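Local coordinates for protein cystathionine beta-lyases/cystathionine gamma-synthases (PDB 5X5H) that probably catalyses the pyridoxal 5'-phosphate-dependent joining of O-succinyl-L-homoserine and L-cysteine into L,L-cystathionine, releasing succinate, in methionine biosynthesis, at residues 262-267 and 373-378; 318-323 and 363-368; 328-333 and 337-342. One frame throughout, in Å; residues are numbered along the deposited sequence.

Contact 1: residues 262-267 and 373-378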
loop_
_atom_site.group_PDB
_atom_site.type_symbol
_atom_site.label_atom_id
_atom_site.label_comp_id
_atom_site.label_asym_id
_atom_site.label_seq_id
_atom_site.Cartn_x
_atom_site.Cartn_y
_atom_site.Cartn_z
ATOM N N CYS A 262 -12.635 -9.233 25.318
ATOM C CA CYS A 262 -12.739 -9.901 26.635
ATOM C C CYS A 262 -14.167 -9.717 27.162
ATOM O O CYS A 262 -14.748 -10.712 27.640
ATOM C CB CYS A 262 -11.788 -9.280 27.605
ATOM S SG CYS A 262 -10.047 -9.710 27.303
ATOM N N ASP A 263 -14.759 -8.539 27.031
ATOM C CA ASP A 263 -16.185 -8.348 27.411
ATOM C C ASP A 263 -17.020 -9.399 26.697
ATOM O O ASP A 263 -17.937 -10.004 27.308
ATOM C CB ASP A 263 -16.686 -6.957 27.129
ATOM C CG ASP A 263 -16.114 -5.866 28.073
ATOM O OD1 ASP A 263 -15.463 -6.152 29.076
ATOM O OD2 ASP A 263 -16.375 -4.675 27.671
ATOM N N ASN A 264 -16.865 -9.535 25.420
ATOM C CA ASN A 264 -17.688 -10.396 24.607
ATOM C C ASN A 264 -17.407 -11.853 24.982
ATOM O O ASN A 264 -18.361 -12.637 25.102
ATOM C CB ASN A 264 -17.381 -10.174 23.143
ATOM C CG ASN A 264 -18.086 -8.922 22.605
ATOM O OD1 ASN A 264 -18.929 -8.292 23.217
ATOM N ND2 ASN A 264 -17.740 -8.595 21.289
ATOM N N ALA A 265 -16.162 -12.232 25.076
ATOM C CA ALA A 265 -15.843 -13.655 25.344
ATOM C C ALA A 265 -16.404 -14.055 26.741
ATOM O O ALA A 265 -16.862 -15.208 26.824
ATOM C CB ALA A 265 -14.381 -13.908 25.255
ATOM N N GLU A 266 -16.301 -13.207 27.743
ATOM C CA GLU A 266 -16.862 -13.557 29.077
ATOM C C GLU A 266 -18.344 -13.893 28.899
ATOM O O GLU A 266 -18.803 -14.935 29.485
ATOM C CB GLU A 266 -16.692 -12.409 30.033
ATOM C CG GLU A 266 -15.296 -12.159 30.484
ATOM C CD GLU A 266 -15.091 -10.788 31.182
ATOM O OE1 GLU A 266 -16.110 -10.043 31.396
ATOM O OE2 GLU A 266 -13.950 -10.475 31.587
ATOM N N LYS A 267 -19.086 -13.185 28.119
ATOM C CA LYS A 267 -20.512 -13.399 27.990
ATOM C C LYS A 267 -20.795 -14.612 27.175
ATOM O O LYS A 267 -21.703 -15.419 27.459
ATOM C CB LYS A 267 -21.253 -12.180 27.442
ATOM C CG LYS A 267 -21.170 -11.020 28.379
ATOM C CD LYS A 267 -21.717 -9.756 27.780
ATOM C CE LYS A 267 -21.393 -8.546 28.575
ATOM N NZ LYS A 267 -21.756 -7.377 27.739
ATOM N N GLU A 373 -25.007 -8.951 21.422
ATOM C CA GLU A 373 -26.348 -9.495 21.107
ATOM C C GLU A 373 -26.356 -10.268 19.825
ATOM O O GLU A 373 -27.007 -11.305 19.742
ATOM C CB GLU A 373 -27.428 -8.433 21.023
ATOM C CG GLU A 373 -27.592 -7.647 22.331
ATOM C CD GLU A 373 -26.591 -6.468 22.558
ATOM O OE1 GLU A 373 -25.617 -6.148 21.696
ATOM O OE2 GLU A 373 -26.671 -5.960 23.756
ATOM N N ASP A 374 -25.644 -9.822 18.817
ATOM C CA ASP A 374 -25.598 -10.507 17.586
ATOM C C ASP A 374 -24.746 -11.811 17.682
ATOM O O ASP A 374 -25.091 -12.826 17.080
ATOM C CB ASP A 374 -24.977 -9.622 16.488
ATOM C CG ASP A 374 -25.786 -8.376 16.238
ATOM O OD1 ASP A 374 -27.048 -8.382 16.333
ATOM O OD2 ASP A 374 -25.162 -7.343 15.874
ATOM N N LEU A 375 -23.653 -11.775 18.414
ATOM C CA LEU A 375 -22.817 -13.011 18.598
ATOM C C LEU A 375 -23.625 -14.018 19.419
ATOM O O LEU A 375 -23.599 -15.192 19.089
ATOM C CB LEU A 375 -21.548 -12.644 19.300
ATOM C CG LEU A 375 -20.547 -11.833 18.445
ATOM C CD1 LEU A 375 -19.425 -11.236 19.309
ATOM C CD2 LEU A 375 -20.058 -12.607 17.226
ATOM N N LEU A 376 -24.296 -13.598 20.496
ATOM C CA LEU A 376 -25.151 -14.550 21.316
ATOM C C LEU A 376 -26.189 -15.150 20.401
ATOM O O LEU A 376 -26.433 -16.400 20.474
ATOM C CB LEU A 376 -25.781 -13.837 22.473
ATOM C CG LEU A 376 -24.903 -13.565 23.645
ATOM C CD1 LEU A 376 -25.460 -12.514 24.569
ATOM C CD2 LEU A 376 -24.645 -14.860 24.421
ATOM N N ALA A 377 -26.828 -14.368 19.574
ATOM C CA ALA A 377 -27.881 -14.879 18.703
ATOM C C ALA A 377 -27.352 -15.895 17.743
ATOM O O ALA A 377 -27.960 -16.957 17.403
ATOM C CB ALA A 377 -28.617 -13.762 18.011
ATOM N N ASP A 378 -26.147 -15.643 17.205
ATOM C CA ASP A 378 -25.549 -16.568 16.245
ATOM C C ASP A 378 -25.146 -17.867 16.884
ATOM O O ASP A 378 -25.423 -18.982 16.310
ATOM C CB ASP A 378 -24.326 -15.929 15.549
ATOM C CG ASP A 378 -23.862 -16.670 14.349
ATOM O OD1 ASP A 378 -24.708 -17.177 13.545
ATOM O OD2 ASP A 378 -22.602 -16.710 14.092
#
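N264, on helix 254-273, meets L375 of helix 372-384 through the nitrogen end of its amide: ND2 lies 3.7 Å from L375 CD1, a van der Waals touch between a polar nitrogen and a methyl group. The two side chains run at about a right angle to each other. The amide of N264 is engaged beyond the leucine, since ND2 donates to the backbone carbonyls of G368 and E370, in the turn that leads into helix 372-384. One turn further along, K267 contributes its backbone, with its carbonyl O 4.3 Å from CD2 of L376. The L376 side chain starts out flanking helix 254-273, but its end bends nearer, and it also packs on I268 and F271 of that helix. The K267 ammonium and the carboxylate of E373 carry opposite charges but stay apart, NZ to OE2 being 6.5 Å. Only 120 Å² is buried between 262-267 and 373-378. Direct contact is therefore light, each touch setting a leucine methyl against a polar atom, with no direct hydrogen bond between the two turns, whereas the more specific tie is the amide of N264, which binds one helix to the entry of the other through two backbone oxygens.

Contact 2: residues 318-323 and 363-368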
loop_
_atom_site.group_PDB
_atom_site.type_symbol
_atom_site.label_atom_id
_atom_site.label_comp_id
_atom_site.label_asym_id
_atom_site.label_seq_id
_atom_site.Cartn_x
_atom_site.Cartn_y
_atom_site.Cartn_z
ATOM N N LYS A 318 -18.371 -30.356 14.103
ATOM C CA LYS A 318 -18.349 -29.950 12.735
ATOM C C LYS A 318 -19.586 -29.318 12.265
ATOM O O LYS A 318 -19.565 -28.351 11.492
ATOM C CB LYS A 318 -17.925 -31.103 11.807
ATOM C CG LYS A 318 -16.554 -31.559 12.048
ATOM C CD LYS A 318 -16.261 -32.725 11.075
ATOM C CE LYS A 318 -15.692 -32.129 9.810
ATOM N NZ LYS A 318 -15.266 -33.239 8.850
ATOM N N LYS A 319 -20.755 -29.798 12.725
ATOM C CA LYS A 319 -22.018 -29.174 12.350
ATOM C C LYS A 319 -22.117 -27.705 12.940
ATOM O O LYS A 319 -22.684 -26.790 12.278
ATOM C CB LYS A 319 -23.204 -30.043 12.847
ATOM C CG LYS A 319 -24.577 -29.517 12.499
ATOM C CD LYS A 319 -24.734 -29.311 11.003
ATOM C CE LYS A 319 -26.146 -28.931 10.521
ATOM N NZ LYS A 319 -27.344 -29.473 11.276
ATOM N N PHE A 320 -21.588 -27.580 14.180
ATOM C CA PHE A 320 -21.566 -26.219 14.811
ATOM C C PHE A 320 -20.714 -25.291 13.904
ATOM O O PHE A 320 -21.149 -24.171 13.622
ATOM C CB PHE A 320 -21.049 -26.269 16.164
ATOM C CG PHE A 320 -21.060 -24.926 16.856
ATOM C CD1 PHE A 320 -22.232 -24.384 17.369
ATOM C CD2 PHE A 320 -19.875 -24.240 16.952
ATOM C CE1 PHE A 320 -22.191 -23.148 18.093
ATOM C CE2 PHE A 320 -19.839 -23.005 17.623
ATOM C CZ PHE A 320 -20.997 -22.441 18.155
ATOM N N CYS A 321 -19.596 -25.826 13.456
ATOM C CA CYS A 321 -18.725 -25.067 12.557
ATOM C C CYS A 321 -19.405 -24.577 11.299
ATOM O O CYS A 321 -19.078 -23.442 10.819
ATOM C CB CYS A 321 -17.422 -25.822 12.268
ATOM S SG CYS A 321 -16.277 -25.916 13.554
ATOM N N THR A 322 -20.300 -25.343 10.696
ATOM C CA THR A 322 -20.954 -24.944 9.478
ATOM C C THR A 322 -22.330 -24.281 9.659
ATOM O O THR A 322 -22.997 -23.867 8.689
ATOM C CB THR A 322 -21.131 -26.123 8.479
ATOM O OG1 THR A 322 -21.956 -27.101 9.137
ATOM C CG2 THR A 322 -19.787 -26.759 8.184
ATOM N N SER A 323 -22.756 -24.070 10.914
ATOM C CA SER A 323 -24.061 -23.510 11.227
ATOM C C SER A 323 -24.066 -22.011 11.576
ATOM O O SER A 323 -25.089 -21.362 11.571
ATOM C CB SER A 323 -24.692 -24.226 12.367
ATOM O OG SER A 323 -24.956 -25.564 11.956
ATOM N N VAL A 363 -14.082 -27.295 19.283
ATOM C CA VAL A 363 -14.122 -26.100 18.384
ATOM C C VAL A 363 -13.475 -24.956 19.104
ATOM O O VAL A 363 -13.663 -24.751 20.293
ATOM C CB VAL A 363 -15.555 -25.743 18.033
ATOM C CG1 VAL A 363 -15.661 -24.388 17.263
ATOM C CG2 VAL A 363 -16.176 -26.858 17.190
ATOM N N ARG A 364 -12.601 -24.212 18.347
ATOM C CA ARG A 364 -11.895 -23.058 18.888
ATOM C C ARG A 364 -12.547 -21.834 18.271
ATOM O O ARG A 364 -12.770 -21.754 17.049
ATOM C CB ARG A 364 -10.446 -23.078 18.535
ATOM C CG ARG A 364 -9.598 -21.948 19.119
ATOM C CD ARG A 364 -8.202 -21.845 18.539
ATOM N NE ARG A 364 -8.285 -21.193 17.259
ATOM C CZ ARG A 364 -7.298 -21.192 16.386
ATOM N NH1 ARG A 364 -6.144 -21.673 16.679
ATOM N NH2 ARG A 364 -7.416 -20.571 15.283
ATOM N N ILE A 365 -12.928 -20.898 19.166
ATOM C CA ILE A 365 -13.609 -19.686 18.728
ATOM C C ILE A 365 -12.811 -18.482 19.106
ATOM O O ILE A 365 -12.371 -18.311 20.241
ATOM C CB ILE A 365 -15.014 -19.517 19.358
ATOM C CG1 ILE A 365 -15.826 -20.854 19.178
ATOM C CG2 ILE A 365 -15.747 -18.385 18.738
ATOM C CD1 ILE A 365 -17.141 -20.788 19.973
ATOM N N SER A 366 -12.538 -17.624 18.079
ATOM C CA SER A 366 -11.937 -16.279 18.283
ATOM C C SER A 366 -13.098 -15.279 18.303
ATOM O O SER A 366 -13.663 -14.974 17.250
ATOM C CB SER A 366 -10.932 -16.017 17.180
ATOM O OG SER A 366 -10.371 -14.676 17.384
ATOM N N ILE A 367 -13.461 -14.778 19.484
ATOM C CA ILE A 367 -14.558 -13.888 19.672
ATOM C C ILE A 367 -14.058 -12.494 19.273
ATOM O O ILE A 367 -13.102 -12.044 19.900
ATOM C CB ILE A 367 -15.097 -13.915 21.096
ATOM C CG1 ILE A 367 -15.654 -15.329 21.469
ATOM C CG2 ILE A 367 -16.154 -12.846 21.331
ATOM C CD1 ILE A 367 -16.845 -15.688 20.732
ATOM N N GLY A 368 -14.719 -11.913 18.281
ATOM C CA GLY A 368 -14.375 -10.541 17.787
ATOM C C GLY A 368 -15.031 -9.465 18.573
ATOM O O GLY A 368 -15.475 -9.677 19.720
#
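F320 and C321 on helix 318-323 face V363 and I365 on strand 363-366, the two axes passing 9.7 Å apart with their N-to-C directions only 29° from parallel, so that the helix runs nearly along the strand it covers. V363 takes the largest share of the contact, and both of its methyl groups flank the sulfur of C321. With CG1 anti to the backbone N (chi1 172°), CG2 of V363 lies beside that nitrogen and comes to 3.8 Å from C321 SG, while V363 CG1 is 4.1 Å from the same sulfur. CG1 of V363 also meets the edge of the F320 ring, near its plane, 4.2 Å from F320 CD2. Further along the same ring, CE2 of F320 is 4.2 Å from CD1 of I365, which approaches obliquely. F320 thus bridges two strand residues whose side chains project from the same side of the sheet, while R364 between them points the other way. The carbonyl oxygen of K319 accepts from two hydroxyls that arrive from opposite faces of its plane: S323 OG at 2.6 Å and T322 OG1 at 3.2 Å. The pair ties both side chains back onto the helix backbone, and S323 OG has N385 as a further partner. The contact seats helix 313-323 on one side of the C-terminal sheet, with all four touching residues buried. L340 of strand 339-341 adds to the same layer, touching F320, V363 and I365, and the ring of F320 also meets that of F310 on strand 305-310. A382 and L383 of helix 372-384 pack on F320 as well, placing it between the C-terminal helix and the five-stranded sheet, while P43 of a neighbouring subunit lies against C321.

Contact 3: residues 328-333 and 337-342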
loop_
_atom_site.group_PDB
_atom_site.type_symbol
_atom_site.label_atom_id
_atom_site.label_comp_id
_atom_site.label_asym_id
_atom_site.label_seq_id
_atom_site.Cartn_x
_atom_site.Cartn_y
_atom_site.Cartn_z
ATOM N N CYS A 328 -17.251 -16.648 11.337
ATOM C CA CYS A 328 -16.840 -17.305 10.116
ATOM C C CYS A 328 -15.904 -18.448 10.364
ATOM O O CYS A 328 -14.932 -18.394 11.059
ATOM C CB CYS A 328 -16.125 -16.235 9.275
ATOM S SG CYS A 328 -15.701 -16.772 7.567
ATOM N N LEU A 329 -16.164 -19.536 9.601
ATOM C CA LEU A 329 -15.276 -20.737 9.529
ATOM C C LEU A 329 -14.008 -20.430 8.740
ATOM O O LEU A 329 -14.053 -20.315 7.519
ATOM C CB LEU A 329 -16.041 -21.892 8.921
ATOM C CG LEU A 329 -15.214 -23.160 9.005
ATOM C CD1 LEU A 329 -14.852 -23.721 10.332
ATOM C CD2 LEU A 329 -16.001 -24.284 8.258
ATOM N N ALA A 330 -12.933 -20.330 9.472
ATOM C CA ALA A 330 -11.634 -19.975 8.902
ATOM C C ALA A 330 -10.574 -20.197 9.888
ATOM O O ALA A 330 -10.818 -20.188 11.133
ATOM C CB ALA A 330 -11.651 -18.463 8.484
ATOM N N GLU A 331 -9.326 -20.328 9.479
ATOM C CA GLU A 331 -8.187 -20.385 10.332
ATOM C C GLU A 331 -7.831 -18.964 10.852
ATOM O O GLU A 331 -8.378 -17.989 10.384
ATOM C CB GLU A 331 -6.981 -21.101 9.681
ATOM C CG GLU A 331 -7.300 -22.567 9.341
ATOM C CD GLU A 331 -6.084 -23.286 8.801
ATOM O OE1 GLU A 331 -5.540 -22.779 7.833
ATOM O OE2 GLU A 331 -5.710 -24.404 9.269
ATOM N N SER A 332 -6.933 -18.900 11.809
ATOM C CA SER A 332 -6.462 -17.649 12.436
ATOM C C SER A 332 -7.401 -17.179 13.517
ATOM O O SER A 332 -8.364 -17.809 13.910
ATOM C CB SER A 332 -6.157 -16.544 11.445
ATOM O OG SER A 332 -5.092 -15.671 12.026
ATOM N N LEU A 333 -6.995 -16.067 14.108
ATOM C CA LEU A 333 -7.587 -15.535 15.317
ATOM C C LEU A 333 -7.111 -14.148 15.580
ATOM O O LEU A 333 -6.120 -13.681 14.946
ATOM C CB LEU A 333 -7.290 -16.489 16.528
ATOM C CG LEU A 333 -5.830 -16.585 16.887
ATOM C CD1 LEU A 333 -5.458 -15.793 18.103
ATOM C CD2 LEU A 333 -5.344 -18.011 16.984
ATOM N N GLU A 337 -13.030 -9.353 13.471
ATOM C CA GLU A 337 -14.122 -10.274 13.083
ATOM C C GLU A 337 -13.996 -11.579 13.866
ATOM O O GLU A 337 -12.886 -12.126 14.103
ATOM C CB GLU A 337 -14.052 -10.521 11.598
ATOM C CG GLU A 337 -12.994 -11.486 11.057
ATOM C CD GLU A 337 -11.510 -11.074 11.171
ATOM O OE1 GLU A 337 -11.208 -9.804 11.247
ATOM O OE2 GLU A 337 -10.647 -12.002 11.186
ATOM N N SER A 338 -15.165 -12.111 14.199
ATOM C CA SER A 338 -15.188 -13.436 14.898
ATOM C C SER A 338 -14.982 -14.599 13.906
ATOM O O SER A 338 -15.516 -14.632 12.824
ATOM C CB SER A 338 -16.588 -13.609 15.528
ATOM O OG SER A 338 -16.778 -12.710 16.625
ATOM N N LEU A 339 -14.177 -15.543 14.397
ATOM C CA LEU A 339 -13.830 -16.741 13.611
ATOM C C LEU A 339 -14.022 -17.969 14.461
ATOM O O LEU A 339 -13.884 -17.924 15.661
ATOM C CB LEU A 339 -12.376 -16.659 13.096
ATOM C CG LEU A 339 -11.929 -15.457 12.270
ATOM C CD1 LEU A 339 -10.409 -15.655 11.950
ATOM C CD2 LEU A 339 -12.736 -15.322 11.027
ATOM N N LEU A 340 -14.216 -19.091 13.764
ATOM C CA LEU A 340 -14.140 -20.380 14.472
ATOM C C LEU A 340 -13.497 -21.470 13.574
ATOM O O LEU A 340 -13.477 -21.309 12.373
ATOM C CB LEU A 340 -15.475 -20.869 15.075
ATOM C CG LEU A 340 -16.485 -21.452 14.103
ATOM C CD1 LEU A 340 -17.756 -21.808 14.913
ATOM C CD2 LEU A 340 -16.954 -20.701 12.955
ATOM N N GLU A 341 -12.992 -22.498 14.241
ATOM C CA GLU A 341 -12.360 -23.594 13.482
ATOM C C GLU A 341 -12.428 -24.865 14.298
ATOM O O GLU A 341 -12.771 -24.876 15.446
ATOM C CB GLU A 341 -10.934 -23.244 13.123
ATOM C CG GLU A 341 -10.006 -23.127 14.320
ATOM C CD GLU A 341 -8.726 -23.945 14.291
ATOM O OE1 GLU A 341 -8.479 -24.657 13.367
ATOM O OE2 GLU A 341 -7.914 -23.806 15.235
ATOM N N HIS A 342 -12.154 -25.950 13.622
ATOM C CA HIS A 342 -12.068 -27.341 14.204
ATOM C C HIS A 342 -10.576 -27.765 14.302
ATOM O O HIS A 342 -9.992 -28.166 13.222
ATOM C CB HIS A 342 -12.833 -28.191 13.308
ATOM C CG HIS A 342 -12.945 -29.618 13.783
ATOM N ND1 HIS A 342 -12.458 -30.698 13.047
ATOM C CD2 HIS A 342 -13.527 -30.115 14.914
ATOM C CE1 HIS A 342 -12.744 -31.808 13.732
ATOM N NE2 HIS A 342 -13.364 -31.485 14.877
#
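C328 and L339 lie side by side on short parallel strands, as do L329 and L340, and three backbone hydrogen bonds join the segments. C328 N donates to S338 O at 3.0 Å, nearly straight at 174°, and C328 O accepts from L340 N; A330 N then donates to L340 O. Around this frame the side chains divide between two faces. On one, L339 holds CG anti to its carbonyl carbon (chi1 -55°), and its two methyls part company. L339 CD2 packs on CB of C328 at 3.9 Å and on CB of A330, whereas L339 CD1 reaches across to the backbone where 328-333 curls over it, 3.5 Å from the carbonyl O of E331 and close to that of S332. L340 occupies the other face. Its CG sits between the backbone N and the carbonyl carbon (chi1 76°), which carries L340 CD2 to 3.6 Å from C328 O and within 4.3 Å of L329 CB. L329 CD1 lies 3.4 Å from L340 O and near CA of E341. E341 lays its CB 3.6 Å from A330 O; its carboxylate is held by R364 and T347. The carboxylates of E331 and E341 come fairly near one another, OE2 of the first 5.0 Å from OE1 of the second, but any repulsion is probably offset by R364 on E341 and by the bound magnesium ion close to E331. Backbone hydrogen bonds thus fix the short strands, while L339 CD1 lies against the carbonyls of E331 and S332 where 328-333 leaves the sheet, carrying S332 towards K204 and L333 to the pyridoxal phosphate; there the amide N of L333 is buried without a hydrogen-bonding partner.

The three contacts belong to one C-terminal region of the chain, with contact 3 nested inside the loop closed by contact 2, and contact 2 inside that of contact 1. Contacts 2 and 3, centred 7 Å apart, share a sheet: S366 N donates to L339 O at 2.8 Å, and G368 N donates to S338 OG at 2.8 Å. Contact 1, centred 13 Å from contact 2, packs on it through N264 CB, 3.5 Å from I367 CG2, and on contact 3 through L375 CD2, 3.3 Å from S338 OG. Proximity to the cofactor falls off across the set. The side chain of L333 in contact 3 comes within about 4 Å of the bound pyridoxal phosphate, that of I365 in contact 2 about 14 Å, and contact 1 lies away from the known sites.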